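Local coordinates for protein MATE family efflux transporter (PDB 6IDP) that probably exports drugs and other compounds across the bacterial inner membrane as a MATE-family multidrug transporter, with conformational changes that depend on protons, at residues K12-F15 / Q16-P20; D223-I226 / S227-L230. One frame throughout, in Å; residues are numbered along the deposited sequence.

Interaction 1 of 2, residues K12-F15 / Q16-P20; sequences KQLF and QMTWP. With OLC ((2R)-2,3-dihydroxypropyl (9Z)-octadec-9-enoate), chain M; OLC ((2R)-2,3-dihydroxypropyl (9Z)-octadec-9-enoate), chain P; OLC ((2R)-2,3-dihydroxypropyl (9Z)-octadec-9-enoate), chain Q.
Gln16 opens the second half of this helical run by bonding through its backbone N to Lys12 O, while its side chain bends at chi2 (-62°) and lays its amide obliquely beside the Phe15 ring. Gln16 NE2 lies 3.6 Å from Phe15 CD2, and the amide and ring planes are nearly perpendicular, 81° apart. The other end of that amide is used by Trp19: Gln16 OE1 accepts from Trp19 NE1 over 3.1 Å, almost straight at the hydrogen and in the indole plane, although the donor stands above the carbonyl plane of the glutamine. Met17 N bonds to Gln13 O. Thr18 turns its hydroxyl back along the helix, Thr18 OG1 to Leu14 O 2.7 Å; the same oxygen receives a weak bond from Thr18 N, and OG1 is also hydrogen-bonded to Ser289. Trp19 N reaches Phe15 O with an angle of 172° at the hydrogen, and Trp19 CD1 comes over one face of the Phe15 ring, 4.0 Å from Phe15 CE2. Monoolein chain Q lies over the opposite face, with C13 3.5 Å above the ring centre, and monoolein M runs over one face of the indole. Phe15 and Trp19 thus face the monooleins, while Leu14 and Thr18 lie at the border, touching monoolein P and also helix 281-299. This membrane-spanning helix has a proline kink: Pro20 N, without a hydrogen to donate, makes no bond to the turn before, and the helix then runs on.

Interaction 2 of 2, residues D223-I226 / S227-L230; sequences DLNI and SQSL
A chi1 of -165° at Asn225 sets CG opposite the backbone N and swings the carboxamide forward over the first turn of the helix, while Ser229, with OG beside its own N (chi1 -61°), turns its hydroxyl back toward the same residue. The two torsions let Asn225 serve the helix start with both of its oxygens. Its side-chain OD1 accepts from Gln228 N over 3.2 Å, with the donor above the amide plane, well away from the lone-pair directions. Its main-chain O takes two bonds from Ser229: one from N at 2.9 Å, lying in the carbonyl plane, and one from OG at 3.0 Å, with the donor above that plane. This doubly used carbonyl therefore ties down both the backbone and the hydroxyl of Ser229.

The side chain of Gln228 lies roughly perpendicular to that of Asn225, and Gln228 CB packs 3.4 Å from Asn225 CG. The amide ends are close as well, Asn225 ND2 standing 2.9 Å from Gln228 OE1, but the angle is too poor for a hydrogen bond, and the two amide planes are turned 42° apart. On the other flank, Leu224 brings CD1 to within 3.3 Å of Ser229 OG, and the methyl lies against the hydroxyl roughly at a right angle to its bond to Asn225 O. Both residues also touch Tyr86 of helix 84-111, which places this side of the turn against the protein. Farther along, Leu230 N bonds to Ile226 O, and the side chains of these two residues run alongside each other in the same direction, Ile226 CG2 3.9 Å from Leu230 CD1.

The arrangement is a classic asparagine N-cap: a side-chain oxygen takes up a backbone N-H of the first turn, here at the start of helix 226-259.

In the fold
From the N terminus, the chain enters helix 5-39 almost at once, and interaction 1 falls within it, joining successive turns without closing a loop. Leu14 and its neighbours on this helix pack against helices 281-299 and 303-330, which come much later in sequence, while Phe15 and Trp19 meet bound lipid. Interaction 2 follows after helix 189-213 and the loop beyond it, where the chain turns into helix 226-259 beside helix 84-111. The two are in series: neither nests in nor crosses the other. Their centres are 33 Å apart and their nearest atoms about 22 Å, so one illustrates a stretch within a helix, partly facing lipid, the other a helix beginning at the protein surface.

Interaction 1 of 2, residues K12-F15 / Q16-P20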
loop_
_atom_site.group_PDB
_atom_site.type_symbol
_atom_site.label_atom_id
_atom_site.label_comp_id
_atom_site.label_asym_id
_atom_site.label_seq_id
_atom_site.Cartn_x
_atom_site.Cartn_y
_atom_site.Cartn_z
ATOM N N LYS A 12 6.003 18.803 13.602
ATOM C CA LYS A 12 7.400 18.438 13.375
ATOM C C LYS A 12 7.642 16.948 13.590
ATOM O O LYS A 12 8.459 16.340 12.898
ATOM C CB LYS A 12 8.321 19.255 14.284
ATOM C CG LYS A 12 8.501 20.697 13.846
ATOM C CD LYS A 12 9.484 21.428 14.744
ATOM C CE LYS A 12 9.801 22.813 14.203
ATOM N NZ LYS A 12 8.582 23.658 14.084
ATOM N N GLN A 13 6.937 16.359 14.550
ATOM C CA GLN A 13 7.069 14.930 14.811
ATOM C C GLN A 13 6.536 14.131 13.626
ATOM O O GLN A 13 7.154 13.159 13.195
ATOM C CB GLN A 13 6.335 14.536 16.100
ATOM C CG GLN A 13 6.997 15.029 17.383
ATOM C CD GLN A 13 6.146 14.777 18.619
ATOM O OE1 GLN A 13 5.280 13.903 18.625
ATOM N NE2 GLN A 13 6.389 15.549 19.671
ATOM N N LEU A 14 5.392 14.552 13.096
ATOM C CA LEU A 14 4.799 13.881 11.946
ATOM C C LEU A 14 5.710 13.987 10.726
ATOM O O LEU A 14 5.867 13.023 9.980
ATOM C CB LEU A 14 3.415 14.459 11.630
ATOM C CG LEU A 14 2.707 13.895 10.392
ATOM C CD1 LEU A 14 2.419 12.407 10.546
ATOM C CD2 LEU A 14 1.427 14.668 10.096
ATOM N N PHE A 15 6.318 15.154 10.533
ATOM C CA PHE A 15 7.235 15.352 9.413
ATOM C C PHE A 15 8.441 14.421 9.502
ATOM O O PHE A 15 8.810 13.780 8.518
ATOM C CB PHE A 15 7.708 16.807 9.340
ATOM C CG PHE A 15 8.786 17.037 8.320
ATOM C CD1 PHE A 15 8.485 17.065 6.968
ATOM C CD2 PHE A 15 10.104 17.218 8.710
ATOM C CE1 PHE A 15 9.477 17.272 6.022
ATOM C CE2 PHE A 15 11.101 17.424 7.769
ATOM C CZ PHE A 15 10.784 17.452 6.424
ATOM N N GLN A 16 9.052 14.346 10.682
ATOM C CA GLN A 16 10.232 13.506 10.874
ATOM C C GLN A 16 9.900 12.023 10.756
ATOM O O GLN A 16 10.745 11.226 10.361
ATOM C CB GLN A 16 10.887 13.787 12.230
ATOM C CG GLN A 16 11.592 15.134 12.314
ATOM C CD GLN A 16 12.746 15.259 11.330
ATOM O OE1 GLN A 16 13.432 14.282 11.029
ATOM N NE2 GLN A 16 12.963 16.469 10.824
ATOM N N MET A 17 8.672 11.655 11.103
ATOM C CA MET A 17 8.231 10.274 10.965
ATOM C C MET A 17 7.909 9.925 9.514
ATOM O O MET A 17 8.095 8.787 9.089
ATOM C CB MET A 17 7.004 10.011 11.841
ATOM C CG MET A 17 7.298 9.906 13.329
ATOM S SD MET A 17 7.971 8.305 13.809
ATOM C CE MET A 17 6.594 7.225 13.422
ATOM N N THR A 18 7.430 10.911 8.759
ATOM C CA THR A 18 6.873 10.648 7.437
ATOM C C THR A 18 7.902 10.671 6.303
ATOM O O THR A 18 7.879 9.798 5.436
ATOM C CB THR A 18 5.747 11.652 7.101
ATOM O OG1 THR A 18 4.701 11.533 8.072
ATOM C CG2 THR A 18 5.175 11.378 5.718
ATOM N N TRP A 19 8.809 11.644 6.303
ATOM C CA TRP A 19 9.733 11.776 5.175
ATOM C C TRP A 19 10.626 10.540 4.918
ATOM O O TRP A 19 10.955 10.276 3.763
ATOM C CB TRP A 19 10.600 13.043 5.324
ATOM C CG TRP A 19 11.718 12.978 6.323
ATOM C CD1 TRP A 19 11.722 13.499 7.586
ATOM C CD2 TRP A 19 13.010 12.384 6.133
ATOM N NE1 TRP A 19 12.928 13.255 8.196
ATOM C CE2 TRP A 19 13.734 12.570 7.327
ATOM C CE3 TRP A 19 13.619 11.706 5.073
ATOM C CZ2 TRP A 19 15.037 12.101 7.488
ATOM C CZ3 TRP A 19 14.909 11.242 5.237
ATOM C CH2 TRP A 19 15.605 11.441 6.434
ATOM N N PRO A 20 11.018 9.777 5.964
ATOM C CA PRO A 20 11.768 8.575 5.577
ATOM C C PRO A 20 10.915 7.557 4.824
ATOM O O PRO A 20 11.435 6.828 3.979
ATOM C CB PRO A 20 12.231 7.993 6.918
ATOM C CG PRO A 20 12.166 9.119 7.875
ATOM C CD PRO A 20 11.005 9.952 7.429
HETATM C C18 OLC M . 11.132 16.227 1.672
HETATM C C10 OLC M . 16.491 15.493 8.827
HETATM C C17 OLC M . 11.857 15.455 2.753
HETATM C C11 OLC M . 15.619 16.627 8.336
HETATM C C16 OLC M . 13.062 16.244 3.218
HETATM C C12 OLC M . 14.720 16.138 7.220
HETATM C C15 OLC M . 13.731 15.530 4.374
HETATM C C13 OLC M . 15.566 15.711 6.041
HETATM C C14 OLC M . 14.991 16.275 4.760
HETATM C C18 OLC P . 7.062 14.532 3.807
HETATM C C10 OLC P . 3.931 19.775 7.964
HETATM C C9 OLC P . 4.560 20.901 8.368
HETATM C C17 OLC P . 5.925 15.511 3.603
HETATM C C11 OLC P . 4.076 18.485 8.746
HETATM C C8 OLC P . 5.423 20.907 9.613
HETATM C C16 OLC P . 5.542 16.132 4.930
HETATM C C12 OLC P . 3.050 17.471 8.285
HETATM C C7 OLC P . 6.382 22.079 9.570
HETATM C C15 OLC P . 4.669 15.174 5.710
HETATM C C13 OLC P . 3.420 16.926 6.922
HETATM C C6 OLC P . 5.912 23.178 10.500
HETATM C C14 OLC P . 4.374 15.762 7.071
HETATM C C5 OLC P . 6.182 22.785 11.936
HETATM C C18 OLC Q . 6.113 19.912 1.485
HETATM C C10 OLC Q . 10.347 21.270 9.291
HETATM C C9 OLC Q . 10.874 21.629 10.480
HETATM C C17 OLC Q . 7.107 19.594 2.581
HETATM C C11 OLC Q . 10.032 22.328 8.255
HETATM C C16 OLC Q . 6.715 20.301 3.862
HETATM C C12 OLC Q . 9.645 21.682 6.940
HETATM C C15 OLC Q . 7.884 20.270 4.824
HETATM C C13 OLC Q . 8.594 20.616 7.174
HETATM C C14 OLC Q . 7.456 20.773 6.186
#

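Interaction 2 of 2, residues D223-I226 / S227-L230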
loop_
_atom_site.group_PDB
_atom_site.type_symbol
_atom_site.label_atom_id
_atom_site.label_comp_id
_atom_site.label_asym_id
_atom_site.label_seq_id
_atom_site.Cartn_x
_atom_site.Cartn_y
_atom_site.Cartn_z
ATOM N N ASP A 223 4.246 -16.343 29.667
ATOM C CA ASP A 223 3.091 -15.684 30.268
ATOM C C ASP A 223 2.186 -15.024 29.232
ATOM O O ASP A 223 1.339 -14.201 29.580
ATOM C CB ASP A 223 3.549 -14.639 31.289
ATOM N N LEU A 224 2.363 -15.383 27.964
ATOM C CA LEU A 224 1.578 -14.784 26.888
ATOM C C LEU A 224 0.329 -15.599 26.571
ATOM O O LEU A 224 0.413 -16.798 26.303
ATOM C CB LEU A 224 2.427 -14.634 25.622
ATOM C CG LEU A 224 1.720 -14.049 24.395
ATOM C CD1 LEU A 224 1.382 -12.582 24.614
ATOM C CD2 LEU A 224 2.565 -14.227 23.143
ATOM N N ASN A 225 -0.827 -14.946 26.605
ATOM C CA ASN A 225 -2.067 -15.574 26.165
ATOM C C ASN A 225 -2.146 -15.538 24.642
ATOM O O ASN A 225 -2.549 -14.531 24.058
ATOM C CB ASN A 225 -3.278 -14.873 26.786
ATOM C CG ASN A 225 -4.553 -15.693 26.674
ATOM O OD1 ASN A 225 -4.738 -16.455 25.726
ATOM N ND2 ASN A 225 -5.441 -15.532 27.647
ATOM N N ILE A 226 -1.747 -16.638 24.008
ATOM C CA ILE A 226 -1.662 -16.707 22.553
ATOM C C ILE A 226 -3.026 -16.528 21.884
ATOM O O ILE A 226 -3.162 -15.748 20.943
ATOM C CB ILE A 226 -1.031 -18.044 22.103
ATOM C CG1 ILE A 226 0.439 -18.101 22.525
ATOM C CG2 ILE A 226 -1.143 -18.217 20.598
ATOM C CD1 ILE A 226 1.155 -19.367 22.104
ATOM N N SER A 227 -4.034 -17.237 22.381
ATOM C CA SER A 227 -5.387 -17.142 21.840
ATOM C C SER A 227 -5.918 -15.709 21.911
ATOM O O SER A 227 -6.607 -15.241 21.004
ATOM C CB SER A 227 -6.325 -18.090 22.591
ATOM O OG SER A 227 -7.622 -18.089 22.022
ATOM N N GLN A 228 -5.576 -15.017 22.992
ATOM C CA GLN A 228 -6.004 -13.642 23.208
ATOM C C GLN A 228 -5.294 -12.687 22.251
ATOM O O GLN A 228 -5.910 -11.785 21.687
ATOM C CB GLN A 228 -5.733 -13.235 24.654
ATOM C CG GLN A 228 -6.755 -12.301 25.265
ATOM C CD GLN A 228 -6.705 -12.324 26.779
ATOM O OE1 GLN A 228 -7.259 -13.222 27.415
ATOM N NE2 GLN A 228 -6.029 -11.343 27.365
ATOM N N SER A 229 -3.993 -12.894 22.079
ATOM C CA SER A 229 -3.192 -12.053 21.201
ATOM C C SER A 229 -3.614 -12.229 19.748
ATOM O O SER A 229 -3.678 -11.261 18.991
ATOM C CB SER A 229 -1.705 -12.373 21.358
ATOM O OG SER A 229 -1.271 -12.142 22.685
ATOM N N LEU A 230 -3.900 -13.470 19.369
ATOM C CA LEU A 230 -4.343 -13.775 18.015
ATOM C C LEU A 230 -5.699 -13.146 17.728
ATOM O O LEU A 230 -5.977 -12.729 16.605
ATOM C CB LEU A 230 -4.402 -15.288 17.800
ATOM C CG LEU A 230 -3.044 -15.977 17.657
ATOM C CD1 LEU A 230 -3.210 -17.468 17.391
ATOM C CD2 LEU A 230 -2.229 -15.317 16.553
#